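Local coordinates for nitrate transport protein (Xanthomonas axonopodis pv. citri, PDB 3KSX) that binds alkanesulfonates as the periplasmic receptor SsuA and probably delivers them to an ABC-type importer, at residues A25-Q30 / P56-T61; I33-A38 / I60-F65; L165-A170 / A183-W188; Q237-L242 / A269-A274. All blocks are in the same frame, centred on the assembly; numbering follows the deposited sequence.

Contacts 1 and 2 lie along one pair of strands, share Ile60 and Thr61, and have centres about 17 Å apart. Contact 3 belongs to the second sheet of this two-lobed binding protein and lies about 34 Å from contact 1, centre to centre. It touches contact 2 where Ala38 CB packs 3.3 Å from Asp186 O. Contact 4 joins contact 3 through Asp186 OD2 and His270 ND1, 2.7 Å apart and probably hydrogen-bonded. Measured between nearest atoms, the bound MOPS lies about 3 Å from the side chains of Gln36 (contact 2) and Trp185 (contact 3), and about 4 Å from that of Arg271 (contact 4).

Contact 1 of 4, residues A25-Q30 / P56-T61; sequences AAEPAQ and PRTKIT
Glu27 and Arg57 form the one salt bridge between residues 25-30 and 56-61. Arg57 NH2 lies 2.7 Å from Glu27 OE1, and NE of the same guanidinium adds a weak bond to that oxygen at 3.2 Å. The contact is not the flat, two-pronged kind: OE1 is met from above the carboxylate plane, and the two planes stand 29° apart. A bend at chi3 of Arg57 (-56°) turns the guanidinium back toward Glu27.

Neutral hydrogen bonds take over beyond it. Thr58 OG1 donates to Pro28 O at 2.8 Å, in the carbonyl plane, while Thr58 CG2 rests 4.2 Å from Pro28 CG; Phe227 of helix 225-244 touches both residues. The first backbone bond of the parallel strand pair follows, from Lys59 N to Ala29 O (3.0 Å, nearly straight at 175°). Gln30 is the bridge partner of Lys59, and its extended side chain carries NE2 to Thr61 OG1, 3.2 Å away.

In van der Waals contact, the Gln30 and Lys59 side chains run side by side, with the CD methylene of Lys59 3.4 Å from Gln30 NE2. The Glu27-Arg57 charges are thus paired just before the strand pair begins, and the Thr58-carbonyl and Gln30-Thr61 bonds tie side chains to the start of the edge strand.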
loop_
_atom_site.group_PDB
_atom_site.type_symbol
_atom_site.label_atom_id
_atom_site.label_comp_id
_atom_site.label_asym_id
_atom_site.label_seq_id
_atom_site.Cartn_x
_atom_site.Cartn_y
_atom_site.Cartn_z
ATOM N N ALA A 25 14.032 -18.236 24.374
ATOM C CA ALA A 25 13.696 -17.163 25.358
ATOM C C ALA A 25 12.209 -16.686 25.338
ATOM O O ALA A 25 11.277 -17.460 25.014
ATOM C CB ALA A 25 14.713 -15.964 25.237
ATOM N N ALA A 26 12.022 -15.417 25.720
ATOM C CA ALA A 26 10.728 -14.718 25.756
ATOM C C ALA A 26 10.118 -14.415 24.350
ATOM O O ALA A 26 10.685 -14.786 23.302
ATOM C CB ALA A 26 10.887 -13.420 26.589
ATOM N N GLU A 27 8.926 -13.804 24.368
ATOM C CA GLU A 27 8.303 -13.124 23.228
ATOM C C GLU A 27 7.997 -11.730 23.772
ATOM O O GLU A 27 8.010 -11.522 24.983
ATOM C CB GLU A 27 7.001 -13.811 22.810
ATOM C CG GLU A 27 7.068 -15.321 22.841
ATOM C CD GLU A 27 5.809 -15.964 22.300
ATOM O OE1 GLU A 27 4.747 -15.839 22.948
ATOM O OE2 GLU A 27 5.895 -16.601 21.231
ATOM N N PRO A 28 7.749 -10.752 22.904
ATOM C CA PRO A 28 7.634 -9.411 23.473
ATOM C C PRO A 28 6.395 -9.193 24.320
ATOM O O PRO A 28 5.421 -9.943 24.204
ATOM C CB PRO A 28 7.585 -8.519 22.240
ATOM C CG PRO A 28 7.115 -9.436 21.193
ATOM C CD PRO A 28 7.718 -10.720 21.442
ATOM N N ALA A 29 6.444 -8.155 25.161
ATOM C CA ALA A 29 5.303 -7.770 25.987
ATOM C C ALA A 29 4.162 -7.256 25.091
ATOM O O ALA A 29 2.975 -7.485 25.381
ATOM C CB ALA A 29 5.695 -6.680 26.941
ATOM N N GLN A 30 4.525 -6.585 23.993
ATOM C CA GLN A 30 3.524 -5.890 23.208
ATOM C C GLN A 30 3.954 -5.850 21.714
ATOM O O GLN A 30 5.160 -5.817 21.398
ATOM C CB GLN A 30 3.340 -4.455 23.737
ATOM C CG GLN A 30 2.084 -3.824 23.112
ATOM C CD GLN A 30 1.779 -2.383 23.554
ATOM O OE1 GLN A 30 2.671 -1.631 23.960
ATOM N NE2 GLN A 30 0.510 -1.993 23.427
ATOM N N PRO A 56 -0.405 -15.638 22.850
ATOM C CA PRO A 56 -1.236 -15.367 23.998
ATOM C C PRO A 56 -0.555 -14.498 25.074
ATOM O O PRO A 56 -1.235 -13.819 25.835
ATOM C CB PRO A 56 -1.529 -16.770 24.535
ATOM C CG PRO A 56 -0.417 -17.643 24.026
ATOM C CD PRO A 56 -0.153 -17.084 22.676
ATOM N N ARG A 57 0.773 -14.529 25.122
ATOM C CA ARG A 57 1.548 -13.735 26.069
ATOM C C ARG A 57 1.966 -12.322 25.554
ATOM O O ARG A 57 2.726 -11.604 26.204
ATOM C CB ARG A 57 2.760 -14.550 26.465
ATOM C CG ARG A 57 2.419 -15.840 27.252
ATOM C CD ARG A 57 3.601 -16.806 27.197
ATOM N NE ARG A 57 4.020 -17.139 25.809
ATOM C CZ ARG A 57 3.465 -18.094 25.028
ATOM N NH1 ARG A 57 2.446 -18.839 25.461
ATOM N NH2 ARG A 57 3.908 -18.312 23.784
ATOM N N THR A 58 1.454 -11.939 24.384
ATOM C CA THR A 58 1.782 -10.666 23.762
ATOM C C THR A 58 0.501 -9.841 23.577
ATOM O O THR A 58 -0.511 -10.323 23.055
ATOM C CB THR A 58 2.515 -10.910 22.426
ATOM O OG1 THR A 58 3.716 -11.641 22.679
ATOM C CG2 THR A 58 2.932 -9.584 21.791
ATOM N N LYS A 59 0.511 -8.606 24.047
ATOM C CA LYS A 59 -0.635 -7.720 23.870
ATOM C C LYS A 59 -0.517 -7.235 22.421
ATOM O O LYS A 59 0.498 -6.605 22.076
ATOM C CB LYS A 59 -0.500 -6.505 24.816
ATOM C CG LYS A 59 -1.653 -5.501 24.775
ATOM C CD LYS A 59 -1.254 -4.142 25.461
ATOM C CE LYS A 59 -2.407 -3.189 25.736
ATOM N NZ LYS A 59 -2.667 -2.077 24.689
ATOM N N ILE A 60 -1.524 -7.525 21.608
ATOM C CA ILE A 60 -1.515 -7.091 20.210
ATOM C C ILE A 60 -2.422 -5.924 20.110
ATOM O O ILE A 60 -3.595 -6.010 20.492
ATOM C CB ILE A 60 -2.108 -8.179 19.288
ATOM C CG1 ILE A 60 -1.454 -9.562 19.521
ATOM C CG2 ILE A 60 -1.992 -7.796 17.811
ATOM C CD1 ILE A 60 -0.071 -9.737 19.114
ATOM N N THR A 61 -1.897 -4.825 19.576
ATOM C CA THR A 61 -2.650 -3.628 19.376
ATOM C C THR A 61 -2.542 -3.173 17.879
ATOM O O THR A 61 -1.455 -2.713 17.413
ATOM C CB THR A 61 -2.051 -2.510 20.212
ATOM O OG1 THR A 61 -2.007 -2.901 21.595
ATOM C CG2 THR A 61 -2.879 -1.241 20.075
#

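Contact 2 of 4, residues I33-A38 / I60-F65; sequences IGYQKA and ITWVEF
Ile33 and Trp62, bridge partners on neighbouring parallel strands, meet with the CG2 methyl of Ile33 over one face of the indole, 4.0 Å from the centroid of its six-membered ring, a CH-pi contact. Ile33 CD1 reaches along to Trp62 CZ3. From the next residue on the same sheet face, Tyr35 comes to the indole's edge. The pair is an offset edge-to-face stack with planes at 90°, the Trp62 edge turned to the Tyr35 face and Tyr35 CD1 3.7 Å from Trp62 CE3. With chi1 at 80°, Tyr35 also lays CE1 against Glu64 CB (3.7 Å).

Four backbone bonds fix this register, among them Val63 N to Ile33 O and Phe65 N to Tyr35 O, both 2.9 Å. Strands 30-36 and 59-65 are the two strands of a beta-alpha-beta unit joined by helices 40-48 and 50-54, and strand 59-65 borders a sheet whose order suits a type II periplasmic-binding protein. Leu42 and Lys46 of helix 40-48 pack on Tyr35. On the other sheet face the edge of Phe65 lies by the side-chain-free Gly34, with CE2 3.8 Å from its CA. Farther along, a water accepts from Lys37 N (2.7 Å) and donates to Phe65 O, while Gln36 NE2 is hydrogen-bonded to Gly84 O and to the bound MOPS.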
loop_
_atom_site.group_PDB
_atom_site.type_symbol
_atom_site.label_atom_id
_atom_site.label_comp_id
_atom_site.label_asym_id
_atom_site.label_seq_id
_atom_site.Cartn_x
_atom_site.Cartn_y
_atom_site.Cartn_z
ATOM N N ILE A 33 0.999 -2.868 15.968
ATOM C CA ILE A 33 1.164 -3.113 14.520
ATOM C C ILE A 33 0.262 -2.185 13.694
ATOM O O ILE A 33 -0.926 -2.020 13.982
ATOM C CB ILE A 33 1.016 -4.607 14.208
ATOM C CG1 ILE A 33 0.911 -4.895 12.741
ATOM C CG2 ILE A 33 -0.216 -5.204 14.944
ATOM C CD1 ILE A 33 0.915 -6.399 12.399
ATOM N N GLY A 34 0.834 -1.484 12.727
ATOM C CA GLY A 34 0.031 -0.636 11.908
ATOM C C GLY A 34 -0.528 -1.324 10.671
ATOM O O GLY A 34 0.094 -2.209 10.083
ATOM N N TYR A 35 -1.716 -0.870 10.274
ATOM C CA TYR A 35 -2.355 -1.414 9.110
ATOM C C TYR A 35 -3.218 -0.348 8.435
ATOM O O TYR A 35 -3.393 0.718 8.997
ATOM C CB TYR A 35 -3.176 -2.661 9.504
ATOM C CG TYR A 35 -4.510 -2.318 10.111
ATOM C CD1 TYR A 35 -4.615 -1.784 11.404
ATOM C CD2 TYR A 35 -5.691 -2.470 9.370
ATOM C CE1 TYR A 35 -5.894 -1.485 11.970
ATOM C CE2 TYR A 35 -6.945 -2.162 9.919
ATOM C CZ TYR A 35 -7.031 -1.666 11.186
ATOM O OH TYR A 35 -8.280 -1.337 11.651
ATOM N N GLN A 36 -3.627 -0.634 7.191
ATOM C CA GLN A 36 -4.449 0.191 6.349
ATOM C C GLN A 36 -5.705 -0.631 6.120
ATOM O O GLN A 36 -5.605 -1.792 5.777
ATOM C CB GLN A 36 -3.764 0.431 4.976
ATOM C CG GLN A 36 -2.484 1.230 5.135
ATOM C CD GLN A 36 -1.827 1.548 3.819
ATOM O OE1 GLN A 36 -2.456 2.037 2.895
ATOM N NE2 GLN A 36 -0.568 1.253 3.737
ATOM N N LYS A 37 -6.869 -0.020 6.332
ATOM C CA LYS A 37 -8.172 -0.684 6.062
ATOM C C LYS A 37 -8.306 -1.249 4.648
ATOM O O LYS A 37 -8.968 -2.295 4.436
ATOM C CB LYS A 37 -9.353 0.247 6.395
ATOM C CG LYS A 37 -9.711 0.362 7.921
ATOM C CD LYS A 37 -11.163 0.896 8.139
ATOM C CE LYS A 37 -11.810 0.401 9.470
ATOM N NZ LYS A 37 -13.324 0.235 9.284
ATOM N N ALA A 38 -7.662 -0.619 3.684
ATOM C CA ALA A 38 -7.635 -1.164 2.330
ATOM C C ALA A 38 -7.156 -2.609 2.187
ATOM O O ALA A 38 -7.563 -3.331 1.238
ATOM C CB ALA A 38 -6.796 -0.216 1.364
ATOM N N ILE A 60 -1.524 -7.525 21.608
ATOM C CA ILE A 60 -1.515 -7.091 20.210
ATOM C C ILE A 60 -2.422 -5.924 20.110
ATOM O O ILE A 60 -3.595 -6.010 20.492
ATOM C CB ILE A 60 -2.108 -8.179 19.288
ATOM C CG1 ILE A 60 -1.454 -9.562 19.521
ATOM C CG2 ILE A 60 -1.992 -7.796 17.811
ATOM C CD1 ILE A 60 -0.071 -9.737 19.114
ATOM N N THR A 61 -1.897 -4.825 19.576
ATOM C CA THR A 61 -2.650 -3.628 19.376
ATOM C C THR A 61 -2.542 -3.173 17.879
ATOM O O THR A 61 -1.455 -2.713 17.413
ATOM C CB THR A 61 -2.051 -2.510 20.212
ATOM O OG1 THR A 61 -2.007 -2.901 21.595
ATOM C CG2 THR A 61 -2.879 -1.241 20.075
ATOM N N TRP A 62 -3.676 -3.256 17.175
ATOM C CA TRP A 62 -3.735 -2.832 15.763
ATOM C C TRP A 62 -4.034 -1.366 15.721
ATOM O O TRP A 62 -4.926 -0.890 16.418
ATOM C CB TRP A 62 -4.865 -3.569 15.055
ATOM C CG TRP A 62 -4.625 -4.995 14.822
ATOM C CD1 TRP A 62 -4.939 -6.022 15.687
ATOM C CD2 TRP A 62 -3.936 -5.611 13.716
ATOM N NE1 TRP A 62 -4.549 -7.225 15.149
ATOM C CE2 TRP A 62 -3.930 -7.005 13.952
ATOM C CE3 TRP A 62 -3.404 -5.138 12.512
ATOM C CZ2 TRP A 62 -3.364 -7.921 13.053
ATOM C CZ3 TRP A 62 -2.843 -6.026 11.627
ATOM C CH2 TRP A 62 -2.821 -7.431 11.907
ATOM N N VAL A 63 -3.351 -0.633 14.862
ATOM C CA VAL A 63 -3.511 0.807 14.792
ATOM C C VAL A 63 -3.710 1.137 13.306
ATOM O O VAL A 63 -2.830 0.905 12.492
ATOM C CB VAL A 63 -2.249 1.564 15.358
ATOM C CG1 VAL A 63 -2.366 3.074 15.128
ATOM C CG2 VAL A 63 -1.932 1.204 16.841
ATOM N N GLU A 64 -4.868 1.712 12.947
ATOM C CA GLU A 64 -5.151 2.056 11.580
ATOM C C GLU A 64 -4.555 3.392 11.086
ATOM O O GLU A 64 -4.550 4.363 11.857
ATOM C CB GLU A 64 -6.696 2.138 11.486
ATOM C CG GLU A 64 -7.154 2.547 10.126
ATOM C CD GLU A 64 -8.511 3.207 10.138
ATOM O OE1 GLU A 64 -9.495 2.491 10.492
ATOM O OE2 GLU A 64 -8.561 4.444 9.788
ATOM N N PHE A 65 -4.052 3.421 9.837
ATOM C CA PHE A 65 -3.544 4.616 9.129
ATOM C C PHE A 65 -4.266 4.795 7.809
ATOM O O PHE A 65 -4.689 3.766 7.189
ATOM C CB PHE A 65 -2.028 4.438 8.903
ATOM C CG PHE A 65 -1.270 4.379 10.160
ATOM C CD1 PHE A 65 -0.892 5.557 10.768
ATOM C CD2 PHE A 65 -1.131 3.177 10.861
ATOM C CE1 PHE A 65 -0.241 5.511 12.064
ATOM C CE2 PHE A 65 -0.474 3.086 12.076
ATOM C CZ PHE A 65 -0.036 4.259 12.714
HETATM O O HOH W 1 -7.000 2.672 6.637
#

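Contact 3 of 4, residues L165-A170 / A183-W188; sequences LSPANA and AIWDPW
Pro167 lies on one face of the Trp188 indole, its CB 3.4 Å above the ring plane and displaced toward the rim; the carbonyl oxygen Pro167 O also lies over a face of this ring. Trp185 O sits at the edge of the same indole, in its plane. The Trp185 indole has Ile184 CD1 over the centre of one face, 3.8 Å above it, and CZ2 of that ring reaches Pro167 CG at 3.9 Å. The pyrrolidine is therefore wedged among three side chains: its CB also meets Ile184 CD1 at 3.9 Å. No hydrogen bond crosses between residues 165-170 and 183-188; the side-chain contacts are apolar.

Two torsions put the groups there. Trp185 has chi1 of 41°, which places its ring between its own N and carbonyl carbon, while chi2 of Ile184 (59°) folds CD1 toward the indole. Pro167 is the first residue of helix 167-175, with Ser166 as N-cap; the capping bond, Asn169 N to Ser166 OG, is weak at 3.5 Å.

Helix 167-175 connects strand 161-164 to strand 181-185, parallel and separated by strand 133-136, so its first turn packs against the end of the second strand. Through Trp185 that strand end approaches the bound MOPS, which probably marks the ligand site of this two-lobed periplasmic receptor.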
loop_
_atom_site.group_PDB
_atom_site.type_symbol
_atom_site.label_atom_id
_atom_site.label_comp_id
_atom_site.label_asym_id
_atom_site.label_seq_id
_atom_site.Cartn_x
_atom_site.Cartn_y
_atom_site.Cartn_z
ATOM N N LEU A 165 -3.074 14.590 -1.466
ATOM C CA LEU A 165 -4.190 14.397 -0.582
ATOM C C LEU A 165 -4.287 12.961 -0.121
ATOM O O LEU A 165 -4.081 12.070 -0.921
ATOM C CB LEU A 165 -5.467 14.752 -1.322
ATOM C CG LEU A 165 -5.610 16.243 -1.686
ATOM C CD1 LEU A 165 -6.786 16.392 -2.619
ATOM C CD2 LEU A 165 -5.795 17.135 -0.412
ATOM N N SER A 166 -4.577 12.778 1.168
ATOM C CA SER A 166 -4.955 11.455 1.673
ATOM C C SER A 166 -6.154 10.856 0.984
ATOM O O SER A 166 -6.958 11.537 0.405
ATOM C CB SER A 166 -5.211 11.526 3.206
ATOM O OG SER A 166 -6.413 12.213 3.439
ATOM N N PRO A 167 -6.328 9.516 1.088
ATOM C CA PRO A 167 -7.410 9.006 0.315
ATOM C C PRO A 167 -8.807 9.626 0.610
ATOM O O PRO A 167 -9.598 9.842 -0.301
ATOM C CB PRO A 167 -7.385 7.507 0.635
ATOM C CG PRO A 167 -5.912 7.193 0.926
ATOM C CD PRO A 167 -5.380 8.497 1.560
ATOM N N ALA A 168 -9.117 9.902 1.867
ATOM C CA ALA A 168 -10.445 10.464 2.203
ATOM C C ALA A 168 -10.552 11.886 1.710
ATOM O O ALA A 168 -11.632 12.305 1.251
ATOM C CB ALA A 168 -10.705 10.409 3.775
ATOM N N ASN A 169 -9.458 12.629 1.828
ATOM C CA ASN A 169 -9.523 14.011 1.353
ATOM C C ASN A 169 -9.553 14.152 -0.139
ATOM O O ASN A 169 -10.214 15.070 -0.677
ATOM C CB ASN A 169 -8.417 14.859 1.908
ATOM C CG ASN A 169 -8.528 15.006 3.390
ATOM O OD1 ASN A 169 -9.626 14.852 3.961
ATOM N ND2 ASN A 169 -7.399 15.218 4.031
ATOM N N ALA A 170 -8.828 13.259 -0.807
ATOM C CA ALA A 170 -8.907 13.155 -2.243
ATOM C C ALA A 170 -10.302 12.727 -2.709
ATOM O O ALA A 170 -10.793 13.229 -3.695
ATOM C CB ALA A 170 -7.788 12.211 -2.818
ATOM N N ALA A 183 -5.032 9.280 -8.580
ATOM C CA ALA A 183 -4.319 7.968 -8.602
ATOM C C ALA A 183 -4.565 7.386 -7.182
ATOM O O ALA A 183 -4.235 8.020 -6.175
ATOM C CB ALA A 183 -2.912 8.092 -8.891
ATOM N N ILE A 184 -5.115 6.180 -7.174
ATOM C CA ILE A 184 -5.658 5.537 -5.909
ATOM C C ILE A 184 -5.758 4.035 -6.061
ATOM O O ILE A 184 -5.600 3.520 -7.146
ATOM C CB ILE A 184 -7.042 6.169 -5.502
ATOM C CG1 ILE A 184 -7.473 5.825 -4.058
ATOM C CG2 ILE A 184 -8.185 5.754 -6.515
ATOM C CD1 ILE A 184 -6.483 6.266 -2.958
ATOM N N TRP A 185 -5.998 3.339 -4.985
ATOM C CA TRP A 185 -6.048 1.883 -5.048
ATOM C C TRP A 185 -7.458 1.446 -4.611
ATOM O O TRP A 185 -8.302 2.279 -4.296
ATOM C CB TRP A 185 -4.941 1.359 -4.119
ATOM C CG TRP A 185 -4.801 2.097 -2.822
ATOM C CD1 TRP A 185 -5.441 1.852 -1.664
ATOM C CD2 TRP A 185 -3.944 3.239 -2.577
ATOM N NE1 TRP A 185 -5.048 2.756 -0.711
ATOM C CE2 TRP A 185 -4.159 3.643 -1.250
ATOM C CE3 TRP A 185 -3.051 3.961 -3.364
ATOM C CZ2 TRP A 185 -3.432 4.666 -0.648
ATOM C CZ3 TRP A 185 -2.393 5.047 -2.781
ATOM C CH2 TRP A 185 -2.607 5.399 -1.441
ATOM N N ASP A 186 -7.712 0.136 -4.628
ATOM C CA ASP A 186 -8.880 -0.475 -3.998
ATOM C C ASP A 186 -8.892 -0.261 -2.471
ATOM O O ASP A 186 -7.834 -0.308 -1.806
ATOM C CB ASP A 186 -8.961 -1.973 -4.283
ATOM C CG ASP A 186 -9.862 -2.302 -5.429
ATOM O OD1 ASP A 186 -10.814 -1.546 -5.711
ATOM O OD2 ASP A 186 -9.588 -3.316 -6.085
ATOM N N PRO A 187 -10.084 -0.056 -1.907
ATOM C CA PRO A 187 -11.409 -0.261 -2.563
ATOM C C PRO A 187 -12.045 0.958 -3.233
ATOM O O PRO A 187 -13.143 0.827 -3.757
ATOM C CB PRO A 187 -12.288 -0.684 -1.371
ATOM C CG PRO A 187 -11.748 0.313 -0.240
ATOM C CD PRO A 187 -10.216 0.266 -0.460
ATOM N N TRP A 188 -11.387 2.119 -3.182
ATOM C CA TRP A 188 -11.893 3.344 -3.838
ATOM C C TRP A 188 -12.085 3.106 -5.341
ATOM O O TRP A 188 -13.123 3.444 -5.875
ATOM C CB TRP A 188 -10.981 4.544 -3.584
ATOM C CG TRP A 188 -10.535 4.660 -2.131
ATOM C CD1 TRP A 188 -9.417 4.065 -1.526
ATOM C CD2 TRP A 188 -11.171 5.420 -1.121
ATOM N NE1 TRP A 188 -9.363 4.405 -0.200
ATOM C CE2 TRP A 188 -10.418 5.240 0.082
ATOM C CE3 TRP A 188 -12.306 6.213 -1.098
ATOM C CZ2 TRP A 188 -10.763 5.866 1.288
ATOM C CZ3 TRP A 188 -12.676 6.833 0.130
ATOM C CH2 TRP A 188 -11.902 6.655 1.301
#

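Contact 4 of 4, residues Q237-L242 / A269-A274; sequences QADGLL and AHRPPA
The carboxylate of Asp239 is gripped from two places: Ala274 N donates to OD2 at 2.9 Å with an angle of 162° at the hydrogen, whereas the bond from Arg271 NH2 to OD1 is weak. In this two-lobed, probably type II periplasmic-binding fold, Asp239 of helix 225-244 ties down the connection between helices 261-269 and 281-296, to which Ala274 belongs. OD2 is approached from above the carboxylate plane.

The other oxygen, OD1, faces Arg271 NH2 at 3.2 Å, and the pair forms a salt bridge. OD1 lies near the plane of the guanidinium, at its edge, yet the two flat groups are turned 63° against each other, and just one nitrogen of the arginine takes part. With CG opposite the backbone N (chi1 -174°), Asp239 sends its carboxylate toward the loop, where it meets both donors.

The nearest atoms of the Arg271 side chain and the bound MOPS are about 4 Å apart, so Asp239 can be read as a second-shell residue that steadies the arginine. The carboxylate may offset part of the guanidinium's charge, while a positive group near the bound MOPS remains consistent with a sulfonate-binding pocket. Thr109 and Pro107 touch Arg271 and Ala274 from the loop beyond strand 100-106. Leu242, three residues after Asp239, adds an apolar neighbour on the same side of the helix, its CD1 resting 3.7 Å from Arg271 NE.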
loop_
_atom_site.group_PDB
_atom_site.type_symbol
_atom_site.label_atom_id
_atom_site.label_comp_id
_atom_site.label_asym_id
_atom_site.label_seq_id
_atom_site.Cartn_x
_atom_site.Cartn_y
_atom_site.Cartn_z
ATOM N N GLN A 237 -0.695 -16.454 6.191
ATOM C CA GLN A 237 -1.893 -17.269 6.201
ATOM C C GLN A 237 -3.187 -16.452 6.029
ATOM O O GLN A 237 -4.080 -16.846 5.237
ATOM C CB GLN A 237 -1.961 -18.106 7.483
ATOM C CG GLN A 237 -0.876 -19.198 7.586
ATOM C CD GLN A 237 -0.756 -20.047 6.318
ATOM O OE1 GLN A 237 -1.739 -20.686 5.880
ATOM N NE2 GLN A 237 0.452 -20.059 5.713
ATOM N N ALA A 238 -3.295 -15.321 6.723
ATOM C CA ALA A 238 -4.493 -14.424 6.608
ATOM C C ALA A 238 -4.864 -14.117 5.130
ATOM O O ALA A 238 -6.089 -14.081 4.737
ATOM C CB ALA A 238 -4.241 -13.067 7.349
ATOM N N ASP A 239 -3.815 -13.889 4.309
ATOM C CA ASP A 239 -4.031 -13.533 2.913
ATOM C C ASP A 239 -4.813 -14.637 2.213
ATOM O O ASP A 239 -5.601 -14.369 1.297
ATOM C CB ASP A 239 -2.735 -13.295 2.155
ATOM C CG ASP A 239 -3.010 -12.771 0.740
ATOM O OD1 ASP A 239 -3.413 -11.593 0.600
ATOM O OD2 ASP A 239 -2.888 -13.558 -0.227
ATOM N N GLY A 240 -4.561 -15.871 2.655
ATOM C CA GLY A 240 -5.179 -17.061 2.079
ATOM C C GLY A 240 -6.669 -17.035 2.292
ATOM O O GLY A 240 -7.401 -17.535 1.476
ATOM N N LEU A 241 -7.119 -16.426 3.383
ATOM C CA LEU A 241 -8.565 -16.226 3.634
ATOM C C LEU A 241 -9.428 -15.709 2.471
ATOM O O LEU A 241 -10.592 -16.099 2.299
ATOM C CB LEU A 241 -8.745 -15.279 4.824
ATOM C CG LEU A 241 -8.375 -15.931 6.163
ATOM C CD1 LEU A 241 -8.835 -15.115 7.352
ATOM C CD2 LEU A 241 -8.955 -17.364 6.199
ATOM N N LEU A 242 -8.877 -14.785 1.708
ATOM C CA LEU A 242 -9.576 -14.219 0.554
ATOM C C LEU A 242 -9.896 -15.229 -0.546
ATOM O O LEU A 242 -10.828 -15.011 -1.333
ATOM C CB LEU A 242 -8.743 -13.077 -0.046
ATOM C CG LEU A 242 -8.370 -11.894 0.847
ATOM C CD1 LEU A 242 -7.304 -11.029 0.137
ATOM C CD2 LEU A 242 -9.596 -11.124 1.248
ATOM N N ALA A 269 -11.759 -9.830 -7.023
ATOM C CA ALA A 269 -11.510 -10.112 -8.437
ATOM C C ALA A 269 -10.232 -9.467 -8.950
ATOM O O ALA A 269 -9.635 -9.982 -9.883
ATOM C CB ALA A 269 -12.663 -9.683 -9.275
ATOM N N HIS A 270 -9.822 -8.338 -8.351
ATOM C CA HIS A 270 -8.599 -7.613 -8.763
ATOM C C HIS A 270 -7.290 -8.086 -8.174
ATOM O O HIS A 270 -6.237 -7.532 -8.519
ATOM C CB HIS A 270 -8.686 -6.127 -8.410
ATOM C CG HIS A 270 -9.833 -5.425 -9.045
ATOM N ND1 HIS A 270 -10.501 -4.386 -8.436
ATOM C CD2 HIS A 270 -10.466 -5.652 -10.219
ATOM C CE1 HIS A 270 -11.468 -3.970 -9.230
ATOM N NE2 HIS A 270 -11.474 -4.724 -10.317
ATOM N N ARG A 271 -7.347 -9.019 -7.229
ATOM C CA ARG A 271 -6.145 -9.421 -6.535
ATOM C C ARG A 271 -5.808 -10.861 -6.803
ATOM O O ARG A 271 -6.602 -11.720 -6.408
ATOM C CB ARG A 271 -6.357 -9.340 -5.028
ATOM C CG ARG A 271 -6.506 -7.967 -4.473
ATOM C CD ARG A 271 -6.788 -8.117 -3.009
ATOM N NE ARG A 271 -5.723 -8.859 -2.353
ATOM C CZ ARG A 271 -4.621 -8.278 -1.898
ATOM N NH1 ARG A 271 -4.446 -6.945 -2.030
ATOM N NH2 ARG A 271 -3.691 -9.023 -1.319
ATOM N N PRO A 272 -4.614 -11.147 -7.373
ATOM C CA PRO A 272 -4.141 -12.572 -7.352
ATOM C C PRO A 272 -3.767 -12.877 -5.907
ATOM O O PRO A 272 -3.663 -11.926 -5.144
ATOM C CB PRO A 272 -2.874 -12.545 -8.237
ATOM C CG PRO A 272 -2.370 -11.079 -8.202
ATOM C CD PRO A 272 -3.578 -10.198 -7.855
ATOM N N PRO A 273 -3.546 -14.161 -5.514
ATOM C CA PRO A 273 -2.889 -14.330 -4.170
ATOM C C PRO A 273 -1.659 -13.424 -3.946
ATOM O O PRO A 273 -0.917 -13.126 -4.929
ATOM C CB PRO A 273 -2.493 -15.804 -4.157
ATOM C CG PRO A 273 -3.626 -16.460 -4.975
ATOM C CD PRO A 273 -3.994 -15.444 -6.082
ATOM N N ALA A 274 -1.470 -12.955 -2.703
ATOM C CA ALA A 274 -0.372 -12.014 -2.345
ATOM C C ALA A 274 0.065 -12.095 -0.871
ATOM O O ALA A 274 -0.071 -11.109 -0.116
ATOM C CB ALA A 274 -0.713 -10.537 -2.722
#